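Local coordinates for protein MmoQ Response regulator (Methylococcus capsulatus, PDB 3LJX) that probably makes cyclic di-GMP from GTP as a full-length response regulator, the chain described being the piece that carries its HDOD domain, at residues A[100-105]-A[160-165]; A[200-205]-A[221-226]; A[27-32]-A[86-91]; A[51-56]-A[69-74]; A[155-160]-A[171-176]. All blocks are in the same frame, centred on the assembly; numbering follows the deposited sequence. Where two conformers were deposited one is given.

Interaction 1. Residues A[100-105]-A[160-165]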
# COMPACT_ATOMS: atom_id res chain seq x y z
N ARG A 100 -6.52 6.92 16.10
CA ARG A 100 -6.19 6.96 17.51
C ARG A 100 -4.71 7.19 17.83
O ARG A 100 -4.41 7.77 18.88
CB ARG A 100 -6.72 5.70 18.20
CG ARG A 100 -8.24 5.73 18.39
CD ARG A 100 -8.81 4.37 18.78
NE ARG A 100 -10.21 4.47 19.18
CZ ARG A 100 -11.24 4.56 18.34
NH1 ARG A 100 -11.03 4.56 17.03
NH2 ARG A 100 -12.48 4.65 18.81
N CYS A 101 -3.78 6.78 16.96
CA CYS A 101 -2.35 6.94 17.25
C CYS A 101 -1.90 8.40 17.15
O CYS A 101 -1.63 8.92 16.05
CB CYS A 101 -1.47 6.06 16.36
SG CYS A 101 0.30 6.20 16.72
N GLU A 102 -1.81 9.06 18.30
CA GLU A 102 -1.57 10.49 18.38
C GLU A 102 -0.38 10.97 17.52
O GLU A 102 -0.52 11.92 16.73
CB GLU A 102 -1.37 10.90 19.85
CG GLU A 102 -1.27 12.40 20.09
CD GLU A 102 -1.34 12.76 21.57
OE1 GLU A 102 -1.82 11.92 22.38
OE2 GLU A 102 -0.93 13.89 21.93
N ALA A 103 0.76 10.31 17.66
CA ALA A 103 1.98 10.74 16.97
C ALA A 103 2.07 10.35 15.48
O ALA A 103 2.96 10.81 14.77
CB ALA A 103 3.22 10.27 17.73
N PHE A 104 1.15 9.51 14.99
CA PHE A 104 1.18 9.08 13.59
C PHE A 104 0.50 10.10 12.67
O PHE A 104 -0.66 10.48 12.87
CB PHE A 104 0.52 7.71 13.43
CG PHE A 104 0.74 7.08 12.07
CD1 PHE A 104 2.00 6.62 11.68
CD2 PHE A 104 -0.33 6.90 11.19
CE1 PHE A 104 2.20 6.02 10.44
CE2 PHE A 104 -0.14 6.30 9.95
CZ PHE A 104 1.13 5.85 9.57
N ASP A 105 1.23 10.51 11.64
CA ASP A 105 0.72 11.48 10.69
C ASP A 105 -0.15 10.79 9.63
O ASP A 105 0.35 10.40 8.58
CB ASP A 105 1.88 12.23 10.03
CG ASP A 105 1.43 13.45 9.24
OD1 ASP A 105 0.22 13.53 8.91
OD2 ASP A 105 2.28 14.32 8.95
N CYS A 160 7.07 4.94 20.42
CA CYS A 160 8.11 4.61 19.45
C CYS A 160 8.34 5.76 18.47
O CYS A 160 9.48 6.15 18.21
CB CYS A 160 7.75 3.34 18.68
SG CYS A 160 7.55 1.89 19.73
N LEU A 161 7.26 6.32 17.95
CA LEU A 161 7.37 7.36 16.94
C LEU A 161 8.04 8.62 17.47
O LEU A 161 8.74 9.31 16.74
CB LEU A 161 5.98 7.68 16.36
CG LEU A 161 5.39 6.59 15.47
CD1 LEU A 161 4.04 7.02 14.94
CD2 LEU A 161 6.33 6.26 14.31
N ARG A 162 7.82 8.93 18.75
CA ARG A 162 8.43 10.12 19.33
C ARG A 162 9.93 9.95 19.60
O ARG A 162 10.68 10.92 19.54
CB ARG A 162 7.69 10.55 20.59
CG ARG A 162 6.29 11.05 20.28
CD ARG A 162 5.49 11.32 21.53
NE ARG A 162 4.25 12.01 21.18
CZ ARG A 162 3.03 11.57 21.47
NH1 ARG A 162 2.87 10.42 22.12
NH2 ARG A 162 1.97 12.28 21.11
N LYS A 163 10.37 8.72 19.86
CA LYS A 163 11.76 8.50 20.22
C LYS A 163 12.68 7.97 19.12
O LYS A 163 13.90 7.98 19.29
CB LYS A 163 11.89 7.63 21.48
CG LYS A 163 11.06 6.39 21.46
CD LYS A 163 11.08 5.72 22.83
CE LYS A 163 12.46 5.16 23.17
NZ LYS A 163 12.38 4.11 24.25
N ALA A 164 12.12 7.52 18.01
CA ALA A 164 12.97 6.94 16.96
C ALA A 164 12.44 7.09 15.55
O ALA A 164 11.25 7.35 15.33
CB ALA A 164 13.26 5.48 17.27
N ASP A 165 13.33 6.91 14.58
CA ASP A 165 12.96 6.84 13.17
C ASP A 165 13.94 5.92 12.45
O ASP A 165 14.87 5.38 13.06
CB ASP A 165 12.94 8.23 12.54
CG ASP A 165 14.24 8.98 12.72
OD1 ASP A 165 15.32 8.34 12.75
OD2 ASP A 165 14.18 10.23 12.85
O HOH W 1 -0.10 9.35 23.03
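The carboxylate of Glu102 meets the guanidinium of Arg162 directly and through a water that lies 3.2 Å from Glu102 OE1 and 3.3 Å from Arg162 NH1. The direct salt bridge is loose, with Glu102 OE2 3.4 Å from Arg162 NH2. That nitrogen is equally near CG and CD of the glutamate, so it comes alongside the carboxylate, and the two flat groups stand 88° apart. Arg162 runs extended from CG to NE, laying its guanidinium over Ala103, whose CB sits beneath the centre of one face.

Next to this polar patch, Leu161 forms the apolar half. Its CB faces Ala103 CB at 4.0 Å, while CD1 touches the edge of the Phe104 ring in the ring plane, 3.9 Å from Phe104 CD1, and also nears Cys101 SG. A type I turn from Cys101 to Phe104, closed by Phe104 N to Cys101 O, presents these groups together to helix 154-163. Tyr106, in helix 106-125, packs edge-to-face with Phe104.

With no direct hydrogen bond between the segments and with Glu102 and Arg162 both exposed, the charge pairing is probably a weak, hydrated attraction added to the grip of Leu161.

Interaction 2. Residues A[200-205]-A[221-226]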
# COMPACT_ATOMS: atom_id res chain seq x y z
N ASP A 200 9.12 -10.08 -2.35
CA ASP A 200 10.57 -10.02 -2.49
C ASP A 200 10.99 -8.76 -3.24
O ASP A 200 11.99 -8.13 -2.90
CB ASP A 200 11.13 -11.25 -3.22
CG ASP A 200 11.05 -12.53 -2.38
OD1 ASP A 200 10.74 -12.45 -1.17
OD2 ASP A 200 11.32 -13.62 -2.93
N ALA A 201 10.23 -8.37 -4.25
CA ALA A 201 10.60 -7.20 -5.02
C ALA A 201 10.51 -5.98 -4.10
O ALA A 201 11.38 -5.10 -4.11
CB ALA A 201 9.71 -7.05 -6.23
N LEU A 202 9.48 -5.96 -3.27
CA LEU A 202 9.27 -4.89 -2.30
C LEU A 202 10.42 -4.81 -1.30
O LEU A 202 10.97 -3.74 -1.04
CB LEU A 202 7.97 -5.10 -1.55
CG LEU A 202 7.69 -4.11 -0.42
CD1 LEU A 202 7.63 -2.69 -0.98
CD2 LEU A 202 6.39 -4.47 0.33
N GLN A 203 10.78 -5.96 -0.73
CA GLN A 203 11.89 -5.99 0.22
C GLN A 203 13.19 -5.55 -0.43
O GLN A 203 13.94 -4.75 0.14
CB GLN A 203 12.05 -7.37 0.84
CG GLN A 203 12.95 -7.35 2.07
CD GLN A 203 12.96 -8.65 2.83
OE1 GLN A 203 12.47 -9.68 2.35
NE2 GLN A 203 13.52 -8.62 4.03
N LEU A 204 13.47 -6.08 -1.62
CA LEU A 204 14.64 -5.66 -2.40
C LEU A 204 14.66 -4.14 -2.60
O LEU A 204 15.71 -3.50 -2.48
CB LEU A 204 14.62 -6.35 -3.77
CG LEU A 204 15.83 -7.15 -4.19
CD1 LEU A 204 16.30 -8.04 -3.06
CD2 LEU A 204 15.49 -7.99 -5.42
N SER A 205 13.50 -3.57 -2.92
CA SER A 205 13.45 -2.15 -3.26
C SER A 205 13.89 -1.29 -2.09
O SER A 205 14.13 -0.10 -2.26
CB SER A 205 12.04 -1.73 -3.64
OG SER A 205 11.24 -1.64 -2.48
N ARG A 221 13.76 -1.99 -8.53
CA ARG A 221 14.28 -0.66 -8.86
C ARG A 221 13.12 0.28 -9.21
O ARG A 221 13.18 1.48 -8.92
CB ARG A 221 15.30 -0.73 -9.98
CG ARG A 221 16.69 -1.22 -9.52
CD ARG A 221 17.73 -1.22 -10.65
NE ARG A 221 17.54 -2.36 -11.55
CZ ARG A 221 17.97 -3.59 -11.29
NH1 ARG A 221 18.63 -3.84 -10.15
NH2 ARG A 221 17.75 -4.57 -12.15
N GLN A 222 12.05 -0.25 -9.79
CA GLN A 222 10.89 0.58 -10.11
C GLN A 222 10.15 1.02 -8.86
O GLN A 222 9.67 2.17 -8.77
CB GLN A 222 9.94 -0.15 -11.04
CG GLN A 222 10.49 -0.39 -12.46
CD GLN A 222 9.60 -1.36 -13.25
OE1 GLN A 222 9.02 -2.30 -12.68
NE2 GLN A 222 9.49 -1.12 -14.56
N LEU A 223 10.08 0.12 -7.89
CA LEU A 223 9.47 0.41 -6.60
C LEU A 223 10.30 1.46 -5.87
O LEU A 223 9.75 2.44 -5.36
CB LEU A 223 9.39 -0.85 -5.75
CG LEU A 223 8.18 -1.74 -6.04
CD1 LEU A 223 8.53 -3.24 -5.89
CD2 LEU A 223 7.03 -1.32 -5.12
N ALA A 224 11.62 1.25 -5.83
CA ALA A 224 12.52 2.16 -5.14
C ALA A 224 12.39 3.56 -5.75
O ALA A 224 12.36 4.55 -5.04
CB ALA A 224 13.99 1.66 -5.22
N LEU A 225 12.27 3.62 -7.08
CA LEU A 225 12.11 4.90 -7.73
C LEU A 225 10.78 5.58 -7.38
O LEU A 225 10.73 6.79 -7.17
CB LEU A 225 12.24 4.75 -9.23
CG LEU A 225 12.70 6.01 -9.91
CD1 LEU A 225 14.07 6.41 -9.39
CD2 LEU A 225 12.73 5.76 -11.40
N ALA A 226 9.70 4.80 -7.32
CA ALA A 226 8.41 5.37 -6.94
C ALA A 226 8.49 5.93 -5.52
O ALA A 226 7.94 6.99 -5.23
CB ALA A 226 7.30 4.33 -7.03
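Leu223 carries the contact from the side of helix 214-233, its CB pressed against Ser205 CB at 3.5 Å, tighter than ordinary van der Waals packing. With CG anti to its carbonyl carbon (chi1 -83°) and chi2 off a usual staggered value, the leucine spreads its two methyls along helix 196-204. CD1 lies 4.0 Å from Ala201 CB and closer still to that residue's carbonyl carbon, whereas CD2 has a looser contact with Leu202 CD1. Leu120 of helix 106-125 also packs on Leu223, so this side chain is shared by three helices.

Ala224 follows, its CB 3.4 Å from Ser205 O, at the point where the two backbones come nearest. The CA atoms of Ser205 and Ala224 are 4.8 Å apart there, an approach that the small side chains permit. Ser205 turns its hydroxyl back along its own chain, where OG donates to Leu202 O at 2.6 Å, so a buried polar atom is satisfied without a partner across the interface. With an alanine in place of Ser205 the hydroxyl is gone, and Leu202 O would probably be left without this donor in a buried setting.

Beyond the contact, Leu225 turns to helix 245-254 and Ala226 to Leu120. Helix 196-204 thus packs tightly on helix 214-233 through small residues and one leucine, as a helix-helix contact of this all-helical, HDOD-containing fold.

Interaction 3. Residues A[27-32]-A[86-91]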
# COMPACT_ATOMS: atom_id res chain seq x y z
N ASN A 27 -20.78 8.02 -0.69
CA ASN A 27 -21.62 8.76 -1.62
C ASN A 27 -21.78 8.01 -2.93
O ASN A 27 -22.89 7.79 -3.41
CB ASN A 27 -21.03 10.14 -1.89
CG ASN A 27 -21.80 10.90 -2.94
OD1 ASN A 27 -21.39 10.97 -4.10
ND2 ASN A 27 -22.95 11.46 -2.54
N LEU A 28 -20.66 7.60 -3.51
CA LEU A 28 -20.66 6.84 -4.76
C LEU A 28 -21.32 5.46 -4.60
O LEU A 28 -22.07 5.01 -5.47
CB LEU A 28 -19.22 6.68 -5.26
CG LEU A 28 -19.08 6.36 -6.73
CD1 LEU A 28 -19.74 7.46 -7.55
CD2 LEU A 28 -17.59 6.21 -7.09
N ALA A 29 -21.03 4.79 -3.49
CA ALA A 29 -21.57 3.47 -3.26
C ALA A 29 -23.11 3.50 -3.15
O ALA A 29 -23.79 2.54 -3.52
CB ALA A 29 -20.94 2.83 -2.02
N GLN A 30 -23.64 4.61 -2.65
CA GLN A 30 -25.09 4.77 -2.49
C GLN A 30 -25.71 5.37 -3.74
O GLN A 30 -26.92 5.55 -3.80
CB GLN A 30 -25.40 5.65 -1.30
CG GLN A 30 -25.09 5.01 0.02
CD GLN A 30 -24.91 6.04 1.13
OE1 GLN A 30 -24.72 5.67 2.29
NE2 GLN A 30 -24.96 7.32 0.79
N ARG A 31 -24.89 5.70 -4.72
CA ARG A 31 -25.41 6.30 -5.93
C ARG A 31 -26.14 5.22 -6.72
O ARG A 31 -25.64 4.12 -6.90
CB ARG A 31 -24.30 6.95 -6.74
CG ARG A 31 -24.77 8.19 -7.49
CD ARG A 31 -23.65 9.19 -7.73
NE ARG A 31 -22.64 8.71 -8.67
CZ ARG A 31 -22.90 8.07 -9.81
NH1 ARG A 31 -24.15 7.83 -10.19
NH2 ARG A 31 -21.90 7.69 -10.59
N GLU A 32 -27.34 5.56 -7.17
CA GLU A 32 -28.20 4.62 -7.89
C GLU A 32 -27.41 3.89 -8.96
O GLU A 32 -27.36 2.65 -8.97
CB GLU A 32 -29.38 5.37 -8.52
CG GLU A 32 -30.51 4.48 -9.02
CD GLU A 32 -31.53 4.15 -7.93
OE1 GLU A 32 -31.12 3.93 -6.77
OE2 GLU A 32 -32.74 4.10 -8.25
N PHE A 86 -18.70 -3.90 0.72
CA PHE A 86 -17.53 -3.49 1.48
C PHE A 86 -17.44 -1.97 1.52
O PHE A 86 -17.11 -1.38 2.57
CB PHE A 86 -16.25 -4.09 0.89
CG PHE A 86 -16.02 -5.51 1.30
CD1 PHE A 86 -15.35 -5.80 2.48
CD2 PHE A 86 -16.51 -6.56 0.53
CE1 PHE A 86 -15.15 -7.12 2.88
CE2 PHE A 86 -16.32 -7.88 0.93
CZ PHE A 86 -15.64 -8.16 2.10
N ALA A 87 -17.74 -1.35 0.39
CA ALA A 87 -17.79 0.11 0.31
C ALA A 87 -18.85 0.73 1.23
O ALA A 87 -18.58 1.72 1.92
CB ALA A 87 -17.98 0.57 -1.13
N LEU A 88 -20.04 0.13 1.28
CA LEU A 88 -21.10 0.63 2.15
C LEU A 88 -20.77 0.36 3.60
O LEU A 88 -21.38 0.95 4.50
CB LEU A 88 -22.45 -0.03 1.82
CG LEU A 88 -23.04 0.22 0.43
CD1 LEU A 88 -24.15 -0.78 0.15
CD2 LEU A 88 -23.53 1.65 0.29
N SER A 89 -19.83 -0.54 3.86
CA SER A 89 -19.55 -0.90 5.25
C SER A 89 -18.85 0.24 5.98
O SER A 89 -18.86 0.28 7.21
CB SER A 89 -18.73 -2.19 5.35
OG SER A 89 -17.37 -1.95 5.02
N LEU A 90 -18.26 1.18 5.25
CA LEU A 90 -17.61 2.32 5.89
C LEU A 90 -18.61 3.12 6.73
O LEU A 90 -18.23 3.75 7.72
CB LEU A 90 -16.92 3.23 4.86
CG LEU A 90 -15.85 2.58 3.99
CD1 LEU A 90 -15.38 3.57 2.96
CD2 LEU A 90 -14.68 2.06 4.82
N SER A 91 -19.89 3.09 6.34
CA SER A 91 -20.97 3.66 7.15
C SER A 91 -20.68 3.46 8.63
O SER A 91 -20.78 4.39 9.43
CB SER A 91 -22.31 3.02 6.82
OG SER A 91 -22.73 3.31 5.49
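Ala29 CB touches Leu88 CD2 at 3.7 Å and Ala87 CB at 3.8 Å. The two alanines project at each other, methyl to methyl, and the nearest CA atoms across the contact, those of Ala29 and Leu88, are 6.1 Å apart. In Leu88, with CG anti to the carbonyl carbon (chi1 -63°) and CD1 the extended methyl, the other methyl, CD2, is the one that reaches the facing segment. It also touches Gln30 CG at 3.7 Å, so one leucine methyl serves both residues.

The contact joins the end of helix 19-29 to helix 80-88 within the all-helical HDOD domain. Helix 36-43 packs on both partners, Leu39 and Leu42 on Leu28 and Ile43 on Ala87.

Gln30 is built like Leu88 at its first torsion, with CG beside the backbone N, but its chain runs on straight along the surface and takes the amide toward Ser91. Gln30 OE1 stops 4.4 Å from Ser91 OG, too far for a hydrogen bond. The serine instead folds back on its own turn: OG donates to Leu88 O at 2.9 Å, and the same oxygen accepts from Ser91 N at 3.2 Å, which ties Leu88's carbonyl to the turn that follows it.

Interaction 4. Residues A[51-56]-A[69-74]; sequences GRILRF and ASVIDA
Ile53 and Leu54, neighbours on helix 47-58, pack against the start of helix 71-78 in the all-helical HDOD domain. Ile53 puts its CG2 3.6 Å from Ala74 CB, the tightest apolar touch here, while its longer branch reaches Val71 more loosely, with CD1 4.4 Å from Val71 CG1. The two branches leave in different directions because CG1 stands beside the backbone N and CG2 is anti to it (chi1 -70°), so one isoleucine spans a turn of the opposing helix from Val71 to Ala74. Leu54 approaches the backbone rather than a side chain: its CD2 lies 3.7 Å from Ser70 N and 3.9 Å from Ala69 CA, where the chain enters the helix.

Around this shell, Ile43 packs on both Ile53 and Val71, and Phe86 and Val83 of helix 80-88 touch Ile53. Thr137 of helix 132-141 packs on Leu54 and Ser70, and its OG1 hydrogen-bonds Ala69 O.

Ser70 is the N-cap of helix 71-78. Its OG accepts from Asp73 N at 3.1 Å and donates in turn to Asp73 OD2 at 2.6 Å, meeting that oxygen from above the carboxylate plane while Asp73 OD1 forms a salt bridge with Lys133 NZ.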
# COMPACT_ATOMS: atom_id res chain seq x y z
N GLY A 51 -7.23 -3.22 0.74
CA GLY A 51 -6.79 -4.45 1.38
C GLY A 51 -7.93 -5.43 1.70
O GLY A 51 -7.84 -6.61 1.34
N ARG A 52 -8.99 -4.95 2.36
CA ARG A 52 -10.13 -5.79 2.74
C ARG A 52 -10.71 -6.47 1.52
O ARG A 52 -11.01 -7.66 1.54
CB ARG A 52 -11.25 -4.96 3.39
CG ARG A 52 -11.11 -4.69 4.87
CD ARG A 52 -12.41 -4.06 5.44
NE ARG A 52 -13.45 -5.07 5.69
CZ ARG A 52 -14.62 -4.81 6.28
NH1 ARG A 52 -14.91 -3.58 6.69
NH2 ARG A 52 -15.50 -5.78 6.46
N ILE A 53 -10.88 -5.69 0.45
CA ILE A 53 -11.44 -6.21 -0.79
C ILE A 53 -10.55 -7.28 -1.42
O ILE A 53 -11.03 -8.34 -1.79
CB ILE A 53 -11.74 -5.07 -1.79
CG1 ILE A 53 -12.93 -4.25 -1.27
CG2 ILE A 53 -12.06 -5.64 -3.18
CD1 ILE A 53 -13.06 -2.89 -1.88
N LEU A 54 -9.25 -7.03 -1.50
CA LEU A 54 -8.33 -8.01 -2.06
C LEU A 54 -8.37 -9.28 -1.22
O LEU A 54 -8.36 -10.39 -1.74
CB LEU A 54 -6.90 -7.48 -2.08
CG LEU A 54 -6.61 -6.35 -3.07
CD1 LEU A 54 -5.13 -5.98 -3.01
CD2 LEU A 54 -7.04 -6.74 -4.49
N ARG A 55 -8.42 -9.10 0.08
CA ARG A 55 -8.38 -10.22 0.99
C ARG A 55 -9.64 -11.08 0.85
O ARG A 55 -9.59 -12.33 0.88
CB ARG A 55 -8.27 -9.70 2.41
CG ARG A 55 -8.42 -10.76 3.46
CD ARG A 55 -8.03 -10.18 4.80
NE ARG A 55 -8.57 -10.98 5.88
CZ ARG A 55 -9.65 -10.65 6.59
NH1 ARG A 55 -10.29 -9.51 6.33
NH2 ARG A 55 -10.07 -11.45 7.55
N PHE A 56 -10.78 -10.41 0.70
CA PHE A 56 -12.03 -11.11 0.50
C PHE A 56 -11.94 -11.89 -0.81
O PHE A 56 -12.26 -13.08 -0.86
CB PHE A 56 -13.19 -10.11 0.48
CG PHE A 56 -14.51 -10.69 0.04
CD1 PHE A 56 -14.98 -10.48 -1.25
CD2 PHE A 56 -15.28 -11.44 0.92
CE1 PHE A 56 -16.21 -11.00 -1.65
CE2 PHE A 56 -16.50 -11.98 0.52
CZ PHE A 56 -16.96 -11.76 -0.77
N ALA A 69 -5.21 -8.41 -7.77
CA ALA A 69 -4.33 -7.41 -7.20
C ALA A 69 -4.75 -6.01 -7.63
O ALA A 69 -3.93 -5.09 -7.72
CB ALA A 69 -2.87 -7.68 -7.62
N SER A 70 -6.04 -5.84 -7.91
CA SER A 70 -6.61 -4.52 -8.11
C SER A 70 -8.11 -4.54 -7.79
O SER A 70 -8.78 -5.57 -7.96
CB SER A 70 -6.40 -4.06 -9.54
OG SER A 70 -7.14 -4.90 -10.41
N VAL A 71 -8.65 -3.41 -7.35
CA VAL A 71 -10.07 -3.36 -7.05
C VAL A 71 -10.89 -3.74 -8.29
O VAL A 71 -11.86 -4.49 -8.18
CB VAL A 71 -10.48 -1.99 -6.54
CG1 VAL A 71 -11.93 -2.02 -6.05
CG2 VAL A 71 -9.54 -1.55 -5.42
N ILE A 72 -10.49 -3.25 -9.47
CA ILE A 72 -11.28 -3.54 -10.67
C ILE A 72 -11.27 -5.05 -11.00
O ILE A 72 -12.29 -5.61 -11.40
CB ILE A 72 -10.83 -2.71 -11.87
CG1 ILE A 72 -11.83 -2.85 -13.02
CG2 ILE A 72 -9.44 -3.11 -12.31
CD1 ILE A 72 -13.19 -2.27 -12.72
N ASP A 73 -10.13 -5.71 -10.80
CA ASP A 73 -10.09 -7.16 -10.98
C ASP A 73 -10.91 -7.90 -9.92
O ASP A 73 -11.54 -8.91 -10.22
CB ASP A 73 -8.66 -7.67 -11.01
CG ASP A 73 -7.91 -7.19 -12.24
OD1 ASP A 73 -8.53 -7.15 -13.33
OD2 ASP A 73 -6.71 -6.85 -12.11
N ALA A 74 -10.90 -7.40 -8.69
CA ALA A 74 -11.74 -8.01 -7.66
C ALA A 74 -13.22 -7.93 -8.07
O ALA A 74 -13.97 -8.91 -7.96
CB ALA A 74 -11.51 -7.35 -6.30

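Interaction 5. Residues A[155-160]-A[171-176]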
# COMPACT_ATOMS: atom_id res chain seq x y z
N GLU A 155 -1.06 3.95 21.58
CA GLU A 155 -0.27 4.60 22.63
C GLU A 155 1.16 4.08 22.66
O GLU A 155 2.11 4.86 22.83
CB GLU A 155 -0.92 4.43 24.02
CG GLU A 155 -2.28 5.09 24.15
CD GLU A 155 -2.23 6.60 24.03
OE1 GLU A 155 -1.19 7.19 24.39
OE2 GLU A 155 -3.23 7.20 23.58
N GLU A 156 1.34 2.78 22.52
CA GLU A 156 2.69 2.25 22.47
C GLU A 156 3.42 2.78 21.24
O GLU A 156 4.58 3.18 21.32
CB GLU A 156 2.70 0.73 22.47
CG GLU A 156 2.48 0.13 23.84
CD GLU A 156 3.78 -0.16 24.58
OE1 GLU A 156 4.86 -0.14 23.96
OE2 GLU A 156 3.70 -0.42 25.79
N TYR A 157 2.72 2.82 20.11
CA TYR A 157 3.38 3.23 18.88
C TYR A 157 3.70 4.72 18.90
O TYR A 157 4.72 5.13 18.35
CB TYR A 157 2.57 2.84 17.64
CG TYR A 157 3.39 2.79 16.37
CD1 TYR A 157 4.59 2.08 16.31
CD2 TYR A 157 2.96 3.43 15.21
CE1 TYR A 157 5.34 2.02 15.14
CE2 TYR A 157 3.70 3.38 14.04
CZ TYR A 157 4.89 2.67 14.01
OH TYR A 157 5.64 2.62 12.84
N SER A 158 2.87 5.53 19.56
CA SER A 158 3.22 6.95 19.76
C SER A 158 4.54 7.12 20.50
O SER A 158 5.36 7.96 20.14
CB SER A 158 2.13 7.72 20.48
OG SER A 158 1.07 8.05 19.59
N GLU A 159 4.77 6.31 21.54
CA GLU A 159 6.07 6.30 22.19
C GLU A 159 7.19 6.03 21.17
O GLU A 159 8.15 6.79 21.08
CB GLU A 159 6.14 5.25 23.30
CG GLU A 159 5.24 5.52 24.49
CD GLU A 159 5.35 4.41 25.55
OE1 GLU A 159 6.37 3.68 25.55
OE2 GLU A 159 4.41 4.27 26.38
N CYS A 160 7.07 4.94 20.42
CA CYS A 160 8.11 4.61 19.45
C CYS A 160 8.34 5.76 18.47
O CYS A 160 9.48 6.15 18.21
CB CYS A 160 7.75 3.34 18.68
SG CYS A 160 7.55 1.89 19.73
N ALA A 171 14.17 -1.19 14.98
CA ALA A 171 14.66 -1.92 16.15
C ALA A 171 13.70 -1.79 17.33
O ALA A 171 13.49 -2.74 18.09
CB ALA A 171 16.06 -1.44 16.54
N LEU A 172 13.11 -0.61 17.49
CA LEU A 172 12.25 -0.35 18.63
C LEU A 172 10.95 -1.11 18.46
O LEU A 172 10.40 -1.65 19.43
CB LEU A 172 11.98 1.15 18.77
CG LEU A 172 11.32 1.55 20.09
CD1 LEU A 172 11.96 0.81 21.26
CD2 LEU A 172 11.42 3.05 20.29
N GLU A 173 10.47 -1.17 17.22
CA GLU A 173 9.24 -1.89 16.93
C GLU A 173 9.41 -3.35 17.28
O GLU A 173 8.56 -3.93 17.96
CB GLU A 173 8.83 -1.71 15.46
CG GLU A 173 8.38 -0.30 15.11
CD GLU A 173 8.22 -0.10 13.61
OE1 GLU A 173 8.60 -1.02 12.85
OE2 GLU A 173 7.74 0.98 13.19
N ARG A 174 10.51 -3.95 16.85
CA ARG A 174 10.78 -5.36 17.15
C ARG A 174 10.76 -5.64 18.66
O ARG A 174 10.24 -6.66 19.10
CB ARG A 174 12.09 -5.81 16.52
CG ARG A 174 11.99 -5.98 15.01
CD ARG A 174 13.34 -6.28 14.37
NE ARG A 174 13.25 -6.34 12.91
CZ ARG A 174 14.29 -6.40 12.08
NH1 ARG A 174 15.54 -6.39 12.56
NH2 ARG A 174 14.10 -6.46 10.77
N GLU A 175 11.30 -4.72 19.43
CA GLU A 175 11.33 -4.85 20.88
C GLU A 175 9.92 -4.82 21.48
O GLU A 175 9.56 -5.68 22.30
CB GLU A 175 12.17 -3.71 21.45
CG GLU A 175 12.68 -3.92 22.85
CD GLU A 175 13.72 -2.86 23.21
OE1 GLU A 175 14.90 -3.03 22.86
OE2 GLU A 175 13.34 -1.84 23.83
N ARG A 176 9.13 -3.84 21.06
CA ARG A 176 7.80 -3.64 21.63
C ARG A 176 6.77 -4.66 21.15
O ARG A 176 5.93 -5.14 21.92
CB ARG A 176 7.31 -2.21 21.34
CG ARG A 176 8.28 -1.11 21.77
CD ARG A 176 8.31 -0.97 23.28
NE ARG A 176 8.14 0.42 23.70
CZ ARG A 176 9.12 1.16 24.20
NH1 ARG A 176 10.33 0.64 24.37
NH2 ARG A 176 8.88 2.42 24.55
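Arg176 meets two glutamates a helical turn apart, presenting different nitrogens to each. Its NH2 donates to Glu159 OE1 at 3.0 Å, meeting that oxygen nearly along its C-O axis, though the acceptor is tilted out of the guanidinium plane. The other bond, from Arg176 NE to Glu156 OE1 at 3.3 Å, is weak. Both carboxylates are turned steeply against the guanidinium, by 83° for Glu156 and 74° for Glu159, so neither makes a flat, two-pronged pairing. The arginine chain bends at chi2 and chi3 to reach them, and Glu156 bends at its own chi2, while Glu159 extends straight beyond CG.

Beneath these charges, Cys160 SG rests against Arg176 CG at 3.7 Å and Leu172 CG at 3.8 Å, with Leu172 CD2 over the backbone of Cys160. A leucine in place of Arg176 would probably leave Glu156 and Glu159 close together without the positive charge that each of them faces.

Tyr157 and Glu173 close the buried side. Glu173 CG lies at the edge of the tyrosine ring, in its plane, and the tyrosine OH appears to donate to OE2, though that oxygen's position is doubtful. Glu173 OE1 has a hydrogen bond with His181 N at the start of helix 181-191.

The segment axes approach to 10.4 Å and run at 149° to each other, an antiparallel alpha-hairpin of helices 154-163 and 166-177 within the HDOD domain, with the Cys160-Leu172 contact beside a salt-bridge network that Glu175 joins only at long range.

In the fold
Interactions 1 and 5 are neighbours, their centres 9 Å apart. They share helix 154-163 and Cys160, and Ala103 N lies 3.0 Å from Ser158 OG in a probable hydrogen bond, so loop 100-105 and helix 166-177 both pack on helix 154-163. Interactions 3 and 4, with centres 16 Å apart, form a second cluster. Interaction 4 is nested within the loop that interaction 3 closes, and Phe86 CZ meets Phe56 CG at 3.5 Å. Interactions 1 and 4 lie about 29 Å apart between centres, on opposite sides of the chain's centre. Interaction 2 touches none: between centres it is about 25 Å from interactions 1 and 5, with nearest atoms about 7 Å from interaction 5.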